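Side-chain contacts in NADH dehydrogenase, putative (Plasmodium falciparum, PDB 5JWC), which probably oxidises NADH through its bound FAD and passes the electrons to ubiquinone, and binds the antimalarial inhibitor RYL-552: residues A[202-207]-A[228-233]; A[250-255]-A[462-467]; A[469-472]-A[477-480]. All coordinates share one frame; numbering follows the deposited sequence.

The three contacts lie side by side, with contact 2 in the middle. Its centre is about 10 Å from that of contact 1 and about 11 Å from that of contact 3. Contact 1 meets contact 2 where Glu-202 OE2 takes a hydrogen bond from Tyr-463 N (2.9 Å) and where Ala-205 CB packs on Ile-464 C (3.4 Å). Contact 2 meets contact 3 inside one small sheet, where Ala-462 N bonds to Val-470 O (2.9 Å). One molecule of the quinolone inhibitor touches contacts 1 and 2. Glu-206, Tyr-463, Asn-466 and His-467 line its pocket. The nearest atoms of the Val-469 side chain (contact 3) and this inhibitor are about 5 Å apart.

Contact 1: residues A[202-207]-A[228-233]; sequences EVTAEF and ISIIEG
Thr-204 on the helix packs between Ile-228 and Ile-230 on the strand. Its CB points toward the strand and the two branches part there. With OG1 beside the backbone N (chi1 -59°), CG2 is anti to that N and lies beside the carbonyl carbon. OG1 meets Ile-230 CD1 at 3.7 Å and Ile-230 CB at 3.9 Å. Its hydrogen bond goes to Gly-200 O, one turn back on the same helix, so the polar atom is satisfied while it rests against hydrocarbon. CG2 meets Ile-228 CG2 at 3.8 Å, methyl to methyl, as the two side chains run past each other in opposite senses. The other branch of Ile-228 carries on along the helix. Its CD1 lies 4.0 Å from Thr-204 O and 4.1 Å from Phe-207 CB. The Phe-207 ring leads away from the strand and stacks edge-to-face with Phe-168.

No hydrogen bond joins the two segments; the contact is buried packing. The axes of helix segment 202-207 and strand segment 228-232 come within 9.3 Å and run nearly antiparallel (172°). Helix 198-218 links the neighbouring parallel strands 190-194 and 227-232, so this is a beta-alpha-beta crossover. The turn from strand 190-194 into this helix carries a Rossmann-type GxGxxG pattern, consistent with a nucleotide-binding domain. Beyond 227-232 comes strand 259-262, while Pro-70 and Cys-73 of helix 69-74 touch Val-203 and Phe-207.

Contact 2: residues A[250-255]-A[462-467]; sequences KENFHN and AYIGNH. With 4W0 (5-fluoro-3-methyl-2-{4-[4-(trifluoromethoxy)benzyl]phenyl}quinolin-4(1H)-one), chain M.
Asn-252 on the helix reaches across to residues 464-465 and binds two successive carbonyls. Its ND2 gives one N-H to Gly-465 O (3.0 Å, angle 148° at the hydrogen) and the other to Ile-464 O (2.9 Å, 136°). The amide sits above both carbonyl planes. Gly-465 O lies in the plane of the Asn-252 amide, and Ile-464 O is tilted a little from it. With CG anti to the backbone N (chi1 -158°), the Asn-252 amide extends from the helix to the strand. These two bonds fix the rotation of the amide.

Phe-253 approaches Ile-464 O with the edge of its ring. CE1 is 3.2 Å from that oxygen, which lies in the ring plane. Ile-464 CG1 lies 3.6 Å from Asn-252 ND2, beside the amide. Val-201 and Thr-204 of helix 198-218 touch the Phe-253 ring and probably help to place it. Gln-468 of the next strand touches Asn-252.

On the inhibitor side, Tyr-463 is covered on both faces. Gly-465 N lies 3.4 Å above one face near the rim, and the quinolone C2 lies 3.5 Å above the opposite face, over its centre. Tyr-463 OH takes a hydrogen bond from His-467 N (2.9 Å) and has another with Asp-209. This holds the turn at residues 466-467. The linker phenyl of the inhibitor covers a face of the His-467 ring.

One neutral amide thus ties residues 464-465 to the part of the chain that belongs to the pyridine nucleotide-disulphide oxidoreductase family. The neighbouring Tyr-463 and His-467 give the inhibitor aromatic faces. The link from helix to pocket is probably indirect, through this backbone.

Contact 3: residues A[469-472]-A[477-480]; sequences VVAD and ELKG
At chi1 175° the CG of Leu-478 is turned from its own N and lies against Val-469 O, 3.7 Å off; CD2 comes within 4.3 Å of Val-469 CG1. Val-470 holds CG1 beside its own N (chi1 -61°), and that methyl comes 4.2 Å from Lys-479 CA. Ala-471 and Leu-478 face each other as a hydrogen-bonded antiparallel pair, their CB atoms 3.8 Å apart. Ala-471 N bonds to Leu-478 O at 3.0 Å. Leu-478 N returns a bond to Ala-471 O at 2.8 Å. Gly-480 N adds a third bond, to Val-469 O at 2.8 Å. Val-470 with Lys-479 and Asp-472 with Glu-477 are non-hydrogen-bonded pairs. Glu-477 OE1 is hydrogen-bonded to Thr-242 OG1.

This is a beta hairpin of strands 468-473 and 476-479. They are the central and one outer strand of a three-stranded antiparallel sheet, with 460-465 on the other side of 468-473. Helices cover both faces. Ile-245 of helix 243-255 touches Val-470, Asp-472 and Lys-479. Phe-487 of helix 484-495 touches Ala-471 and Leu-478 on the other face.

Contact 1: residues A[202-207]-A[228-233]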
loop_
_atom_site.group_PDB
_atom_site.type_symbol
_atom_site.label_atom_id
_atom_site.label_comp_id
_atom_site.label_asym_id
_atom_site.label_seq_id
_atom_site.Cartn_x
_atom_site.Cartn_y
_atom_site.Cartn_z
ATOM N N GLU A 202 -14.608 0.159 -17.262
ATOM C CA GLU A 202 -14.227 -0.776 -16.201
ATOM C C GLU A 202 -14.116 -0.107 -14.823
ATOM O O GLU A 202 -14.493 -0.701 -13.818
ATOM C CB GLU A 202 -12.931 -1.490 -16.568
ATOM C CG GLU A 202 -13.171 -2.475 -17.745
ATOM C CD GLU A 202 -11.978 -3.357 -18.061
ATOM O OE1 GLU A 202 -10.900 -2.802 -18.374
ATOM O OE2 GLU A 202 -12.123 -4.609 -17.988
ATOM N N VAL A 203 -13.602 1.116 -14.782
ATOM C CA VAL A 203 -13.551 1.863 -13.522
ATOM C C VAL A 203 -14.955 2.096 -12.983
ATOM O O VAL A 203 -15.206 1.917 -11.800
ATOM C CB VAL A 203 -12.826 3.216 -13.691
ATOM C CG1 VAL A 203 -13.007 4.108 -12.435
ATOM C CG2 VAL A 203 -11.348 2.976 -14.009
ATOM N N THR A 204 -15.874 2.483 -13.866
ATOM C CA THR A 204 -17.261 2.715 -13.473
ATOM C C THR A 204 -17.894 1.425 -12.922
ATOM O O THR A 204 -18.544 1.439 -11.882
ATOM C CB THR A 204 -18.094 3.267 -14.680
ATOM O OG1 THR A 204 -17.509 4.492 -15.150
ATOM C CG2 THR A 204 -19.540 3.538 -14.278
ATOM N N ALA A 205 -17.698 0.314 -13.625
ATOM C CA ALA A 205 -18.270 -0.976 -13.230
ATOM C C ALA A 205 -17.747 -1.430 -11.857
ATOM O O ALA A 205 -18.493 -1.947 -11.032
ATOM C CB ALA A 205 -17.954 -2.049 -14.305
ATOM N N GLU A 206 -16.449 -1.244 -11.639
ATOM C CA GLU A 206 -15.811 -1.663 -10.392
ATOM C C GLU A 206 -16.322 -0.869 -9.201
ATOM O O GLU A 206 -16.602 -1.443 -8.150
ATOM C CB GLU A 206 -14.292 -1.515 -10.511
ATOM C CG GLU A 206 -13.644 -2.647 -11.316
ATOM C CD GLU A 206 -13.714 -3.975 -10.575
ATOM O OE1 GLU A 206 -13.610 -5.032 -11.232
ATOM O OE2 GLU A 206 -13.859 -3.958 -9.327
ATOM N N PHE A 207 -16.428 0.445 -9.364
ATOM C CA PHE A 207 -17.054 1.273 -8.345
ATOM C C PHE A 207 -18.519 0.919 -8.115
ATOM O O PHE A 207 -18.963 0.910 -6.969
ATOM C CB PHE A 207 -16.916 2.753 -8.685
ATOM C CG PHE A 207 -15.644 3.342 -8.161
ATOM C CD1 PHE A 207 -15.396 3.347 -6.798
ATOM C CD2 PHE A 207 -14.670 3.828 -9.022
ATOM C CE1 PHE A 207 -14.202 3.873 -6.287
ATOM C CE2 PHE A 207 -13.495 4.349 -8.533
ATOM C CZ PHE A 207 -13.255 4.379 -7.159
ATOM N N ILE A 228 -23.159 7.507 -9.663
ATOM C CA ILE A 228 -22.076 7.446 -10.620
ATOM C C ILE A 228 -22.571 7.828 -12.001
ATOM O O ILE A 228 -23.617 7.335 -12.439
ATOM C CB ILE A 228 -21.478 6.048 -10.756
ATOM C CG1 ILE A 228 -21.194 5.402 -9.419
ATOM C CG2 ILE A 228 -20.205 6.085 -11.600
ATOM C CD1 ILE A 228 -20.707 3.957 -9.615
ATOM N N SER A 229 -21.797 8.659 -12.695
ATOM C CA SER A 229 -22.091 9.001 -14.075
ATOM C C SER A 229 -20.873 8.669 -14.922
ATOM O O SER A 229 -19.751 8.877 -14.481
ATOM C CB SER A 229 -22.434 10.493 -14.210
ATOM O OG SER A 229 -23.533 10.843 -13.390
ATOM N N ILE A 230 -21.086 8.171 -16.137
ATOM C CA ILE A 230 -19.989 8.034 -17.091
ATOM C C ILE A 230 -20.273 8.924 -18.297
ATOM O O ILE A 230 -21.396 8.979 -18.791
ATOM C CB ILE A 230 -19.756 6.550 -17.505
ATOM C CG1 ILE A 230 -18.566 6.426 -18.468
ATOM C CG2 ILE A 230 -21.009 5.919 -18.081
ATOM C CD1 ILE A 230 -18.173 4.963 -18.744
ATOM N N ILE A 231 -19.254 9.649 -18.740
ATOM C CA ILE A 231 -19.428 10.662 -19.765
ATOM C C ILE A 231 -18.630 10.299 -21.008
ATOM O O ILE A 231 -17.423 10.026 -20.917
ATOM C CB ILE A 231 -18.990 12.035 -19.243
ATOM C CG1 ILE A 231 -19.912 12.474 -18.102
ATOM C CG2 ILE A 231 -18.994 13.075 -20.364
ATOM C CD1 ILE A 231 -19.171 12.988 -16.913
ATOM N N GLU A 232 -19.297 10.295 -22.161
ATOM C CA GLU A 232 -18.662 9.848 -23.397
ATOM C C GLU A 232 -19.178 10.661 -24.602
ATOM O O GLU A 232 -20.382 10.807 -24.784
ATOM C CB GLU A 232 -18.903 8.344 -23.582
ATOM C CG GLU A 232 -18.620 7.773 -24.979
ATOM C CD GLU A 232 -17.228 8.079 -25.502
ATOM O OE1 GLU A 232 -16.265 8.165 -24.693
ATOM O OE2 GLU A 232 -17.100 8.261 -26.737
ATOM N N GLY A 233 -18.259 11.182 -25.409
ATOM C CA GLY A 233 -18.611 12.017 -26.548
ATOM C C GLY A 233 -19.485 11.363 -27.614
ATOM O O GLY A 233 -20.401 12.000 -28.141
#

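Contact 2: residues A[250-255]-A[462-467]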
loop_
_atom_site.group_PDB
_atom_site.type_symbol
_atom_site.label_atom_id
_atom_site.label_comp_id
_atom_site.label_asym_id
_atom_site.label_seq_id
_atom_site.Cartn_x
_atom_site.Cartn_y
_atom_site.Cartn_z
ATOM N N LYS A 250 -24.428 -0.539 -22.122
ATOM C CA LYS A 250 -25.283 0.584 -21.724
ATOM C C LYS A 250 -26.484 0.087 -20.923
ATOM O O LYS A 250 -26.909 0.702 -19.943
ATOM C CB LYS A 250 -25.793 1.352 -22.957
ATOM C CG LYS A 250 -26.883 2.383 -22.623
ATOM C CD LYS A 250 -27.090 3.395 -23.753
ATOM C CE LYS A 250 -25.806 4.061 -24.203
ATOM N NZ LYS A 250 -26.071 5.010 -25.331
ATOM N N GLU A 251 -27.037 -1.034 -21.365
ATOM C CA GLU A 251 -28.163 -1.650 -20.691
ATOM C C GLU A 251 -27.784 -2.171 -19.305
ATOM O O GLU A 251 -28.549 -2.026 -18.347
ATOM C CB GLU A 251 -28.716 -2.759 -21.571
ATOM C CG GLU A 251 -29.695 -3.698 -20.933
ATOM C CD GLU A 251 -30.086 -4.796 -21.911
ATOM O OE1 GLU A 251 -30.055 -5.994 -21.532
ATOM O OE2 GLU A 251 -30.393 -4.441 -23.078
ATOM N N ASN A 252 -26.606 -2.778 -19.193
ATOM C CA ASN A 252 -26.157 -3.257 -17.896
ATOM C C ASN A 252 -25.967 -2.054 -16.950
ATOM O O ASN A 252 -26.357 -2.105 -15.785
ATOM C CB ASN A 252 -24.867 -4.070 -18.033
ATOM C CG ASN A 252 -24.644 -5.008 -16.863
ATOM O OD1 ASN A 252 -25.578 -5.667 -16.402
ATOM N ND2 ASN A 252 -23.405 -5.060 -16.357
ATOM N N PHE A 253 -25.399 -0.963 -17.466
ATOM C CA PHE A 253 -25.187 0.240 -16.660
ATOM C C PHE A 253 -26.531 0.851 -16.216
ATOM O O PHE A 253 -26.687 1.194 -15.047
ATOM C CB PHE A 253 -24.333 1.277 -17.419
ATOM C CG PHE A 253 -22.827 1.034 -17.321
ATOM C CD1 PHE A 253 -22.325 -0.208 -16.931
ATOM C CD2 PHE A 253 -21.928 2.053 -17.588
ATOM C CE1 PHE A 253 -20.939 -0.429 -16.818
ATOM C CE2 PHE A 253 -20.534 1.849 -17.482
ATOM C CZ PHE A 253 -20.047 0.603 -17.094
ATOM N N HIS A 254 -27.491 0.978 -17.135
ATOM C CA HIS A 254 -28.861 1.393 -16.763
ATOM C C HIS A 254 -29.424 0.552 -15.635
ATOM O O HIS A 254 -29.885 1.078 -14.623
ATOM C CB HIS A 254 -29.809 1.310 -17.961
ATOM C CG HIS A 254 -29.609 2.371 -18.973
ATOM N ND1 HIS A 254 -28.983 3.589 -18.669
ATOM C CD2 HIS A 254 -29.911 2.459 -20.281
ATOM C CE1 HIS A 254 -28.929 4.331 -19.733
ATOM N NE2 HIS A 254 -29.493 3.666 -20.756
ATOM N N ASN A 255 -29.370 -0.765 -15.804
ATOM C CA ASN A 255 -29.869 -1.677 -14.786
ATOM C C ASN A 255 -29.153 -1.501 -13.448
ATOM O O ASN A 255 -29.722 -1.802 -12.402
ATOM C CB ASN A 255 -29.752 -3.132 -15.261
ATOM C CG ASN A 255 -30.612 -3.425 -16.510
ATOM O OD1 ASN A 255 -31.336 -2.552 -17.016
ATOM N ND2 ASN A 255 -30.510 -4.655 -17.022
ATOM N N ALA A 462 -13.631 -6.935 -21.547
ATOM C CA ALA A 462 -13.974 -5.879 -20.599
ATOM C C ALA A 462 -14.934 -6.361 -19.521
ATOM O O ALA A 462 -15.887 -7.088 -19.808
ATOM C CB ALA A 462 -14.563 -4.679 -21.337
ATOM N N TYR A 463 -14.682 -5.964 -18.275
ATOM C CA TYR A 463 -15.623 -6.212 -17.187
ATOM C C TYR A 463 -16.606 -5.045 -17.080
ATOM O O TYR A 463 -16.188 -3.882 -17.020
ATOM C CB TYR A 463 -14.897 -6.422 -15.852
ATOM C CG TYR A 463 -15.881 -6.668 -14.729
ATOM C CD1 TYR A 463 -16.596 -7.859 -14.663
ATOM C CD2 TYR A 463 -16.120 -5.703 -13.759
ATOM C CE1 TYR A 463 -17.514 -8.094 -13.652
ATOM C CE2 TYR A 463 -17.053 -5.921 -12.742
ATOM C CZ TYR A 463 -17.739 -7.122 -12.696
ATOM O OH TYR A 463 -18.661 -7.374 -11.708
ATOM N N ILE A 464 -17.910 -5.331 -17.081
ATOM C CA ILE A 464 -18.892 -4.239 -17.155
ATOM C C ILE A 464 -19.892 -4.217 -15.989
ATOM O O ILE A 464 -20.929 -3.536 -16.049
ATOM C CB ILE A 464 -19.682 -4.263 -18.508
ATOM C CG1 ILE A 464 -20.599 -5.485 -18.608
ATOM C CG2 ILE A 464 -18.715 -4.192 -19.716
ATOM C CD1 ILE A 464 -21.584 -5.395 -19.770
ATOM N N GLY A 465 -19.567 -4.937 -14.920
ATOM C CA GLY A 465 -20.324 -4.833 -13.686
ATOM C C GLY A 465 -21.277 -5.991 -13.447
ATOM O O GLY A 465 -21.783 -6.616 -14.391
ATOM N N ASN A 466 -21.513 -6.270 -12.170
ATOM C CA ASN A 466 -22.472 -7.284 -11.746
ATOM C C ASN A 466 -22.231 -8.635 -12.407
ATOM O O ASN A 466 -23.159 -9.239 -12.949
ATOM C CB ASN A 466 -23.906 -6.816 -12.029
ATOM C CG ASN A 466 -24.951 -7.677 -11.318
ATOM O OD1 ASN A 466 -24.720 -8.150 -10.206
ATOM N ND2 ASN A 466 -26.084 -7.902 -11.971
ATOM N N HIS A 467 -20.969 -9.068 -12.369
ATOM C CA HIS A 467 -20.514 -10.374 -12.855
ATOM C C HIS A 467 -20.431 -10.462 -14.371
ATOM O O HIS A 467 -20.012 -11.487 -14.903
ATOM C CB HIS A 467 -21.414 -11.505 -12.337
ATOM C CG HIS A 467 -21.508 -11.562 -10.847
ATOM N ND1 HIS A 467 -22.286 -10.688 -10.113
ATOM C CD2 HIS A 467 -20.918 -12.383 -9.950
ATOM C CE1 HIS A 467 -22.169 -10.972 -8.831
ATOM N NE2 HIS A 467 -21.341 -11.993 -8.702
HETATM C C1 4W0 M . -13.301 -8.268 -12.486
HETATM C C2 4W0 M . -14.255 -7.906 -11.521
HETATM C C3 4W0 M . -15.114 -8.877 -10.978
HETATM C C4 4W0 M . -15.038 -10.219 -11.393
HETATM C C5 4W0 M . -14.085 -10.582 -12.354
HETATM C C6 4W0 M . -13.220 -9.622 -12.898
HETATM O O1 4W0 M . -26.164 -5.922 -6.583
HETATM C C7 4W0 M . -15.962 -11.250 -10.802
HETATM C C8 4W0 M . -16.953 -10.855 -9.814
HETATM C C9 4W0 M . -17.022 -9.439 -9.388
HETATM C C10 4W0 M . -18.021 -8.887 -8.396
HETATM C C11 4W0 M . -19.388 -8.939 -8.674
HETATM C C12 4W0 M . -20.320 -8.396 -7.797
HETATM C C13 4W0 M . -19.845 -7.776 -6.662
HETATM C C14 4W0 M . -18.506 -7.691 -6.398
HETATM C C15 4W0 M . -17.581 -8.231 -7.265
HETATM O O2 4W0 M . -15.894 -12.410 -11.148
HETATM N N 4W0 M . -16.124 -8.474 -9.966
HETATM C C16 4W0 M . -20.710 -7.142 -5.614
HETATM C C17 4W0 M . -22.145 -6.811 -5.920
HETATM C C18 4W0 M . -22.482 -6.019 -7.010
HETATM C C19 4W0 M . -23.826 -5.729 -7.238
HETATM C C20 4W0 M . -24.802 -6.205 -6.355
HETATM C C21 4W0 M . -24.453 -6.985 -5.259
HETATM C C22 4W0 M . -23.121 -7.280 -5.040
HETATM C C23 4W0 M . -17.871 -11.906 -9.234
HETATM F F1 4W0 M . -14.003 -11.854 -12.747
HETATM C C24 4W0 M . -26.838 -6.802 -7.449
HETATM F F2 4W0 M . -26.302 -6.681 -8.666
HETATM F F3 4W0 M . -28.138 -6.464 -7.506
HETATM F F4 4W0 M . -26.696 -8.055 -6.992
#

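Contact 3: residues A[469-472]-A[477-480]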
loop_
_atom_site.group_PDB
_atom_site.type_symbol
_atom_site.label_atom_id
_atom_site.label_comp_id
_atom_site.label_asym_id
_atom_site.label_seq_id
_atom_site.Cartn_x
_atom_site.Cartn_y
_atom_site.Cartn_z
ATOM N N VAL A 469 -19.027 -9.983 -17.998
ATOM C CA VAL A 469 -17.856 -9.753 -18.819
ATOM C C VAL A 469 -18.246 -9.825 -20.298
ATOM O O VAL A 469 -19.014 -10.702 -20.700
ATOM C CB VAL A 469 -16.750 -10.783 -18.526
ATOM C CG1 VAL A 469 -15.680 -10.764 -19.629
ATOM C CG2 VAL A 469 -16.110 -10.516 -17.135
ATOM N N VAL A 470 -17.747 -8.884 -21.091
ATOM C CA VAL A 470 -17.911 -8.951 -22.539
ATOM C C VAL A 470 -16.557 -9.180 -23.200
ATOM O O VAL A 470 -15.511 -8.810 -22.651
ATOM C CB VAL A 470 -18.554 -7.687 -23.110
ATOM C CG1 VAL A 470 -19.948 -7.499 -22.522
ATOM C CG2 VAL A 470 -17.669 -6.462 -22.822
ATOM N N ALA A 471 -16.576 -9.813 -24.365
ATOM C CA ALA A 471 -15.337 -10.046 -25.093
ATOM C C ALA A 471 -15.598 -9.999 -26.589
ATOM O O ALA A 471 -16.571 -10.575 -27.082
ATOM C CB ALA A 471 -14.725 -11.368 -24.704
ATOM N N ASP A 472 -14.726 -9.287 -27.290
ATOM C CA ASP A 472 -14.769 -9.147 -28.737
ATOM C C ASP A 472 -13.519 -9.840 -29.259
ATOM O O ASP A 472 -12.431 -9.280 -29.185
ATOM C CB ASP A 472 -14.816 -7.662 -29.117
ATOM C CG ASP A 472 -14.788 -7.419 -30.618
ATOM O OD1 ASP A 472 -14.605 -6.242 -31.015
ATOM O OD2 ASP A 472 -14.925 -8.381 -31.401
ATOM N N GLU A 477 -18.072 -13.542 -29.979
ATOM C CA GLU A 477 -18.390 -12.450 -29.053
ATOM C C GLU A 477 -18.979 -13.036 -27.777
ATOM O O GLU A 477 -19.810 -13.953 -27.823
ATOM C CB GLU A 477 -19.390 -11.436 -29.611
ATOM C CG GLU A 477 -19.051 -10.817 -30.954
ATOM C CD GLU A 477 -20.169 -9.904 -31.431
ATOM O OE1 GLU A 477 -20.799 -9.238 -30.559
ATOM O OE2 GLU A 477 -20.415 -9.860 -32.661
ATOM N N LEU A 478 -18.536 -12.502 -26.647
ATOM C CA LEU A 478 -19.080 -12.864 -25.348
ATOM C C LEU A 478 -19.885 -11.687 -24.803
ATOM O O LEU A 478 -19.437 -10.527 -24.838
ATOM C CB LEU A 478 -17.948 -13.272 -24.405
ATOM C CG LEU A 478 -18.273 -13.585 -22.953
ATOM C CD1 LEU A 478 -19.236 -14.764 -22.845
ATOM C CD2 LEU A 478 -16.984 -13.890 -22.206
ATOM N N LYS A 479 -21.093 -11.970 -24.329
ATOM C CA LYS A 479 -21.950 -10.896 -23.843
ATOM C C LYS A 479 -22.548 -11.231 -22.481
ATOM O O LYS A 479 -23.754 -11.428 -22.345
ATOM C CB LYS A 479 -23.050 -10.576 -24.867
ATOM C CG LYS A 479 -22.498 -10.051 -26.205
ATOM C CD LYS A 479 -23.546 -10.058 -27.324
ATOM C CE LYS A 479 -23.990 -11.461 -27.655
ATOM N NZ LYS A 479 -25.048 -11.437 -28.697
ATOM N N GLY A 480 -21.687 -11.297 -21.470
ATOM C CA GLY A 480 -22.132 -11.581 -20.118
ATOM C C GLY A 480 -22.502 -13.035 -19.887
ATOM O O GLY A 480 -22.061 -13.912 -20.613
#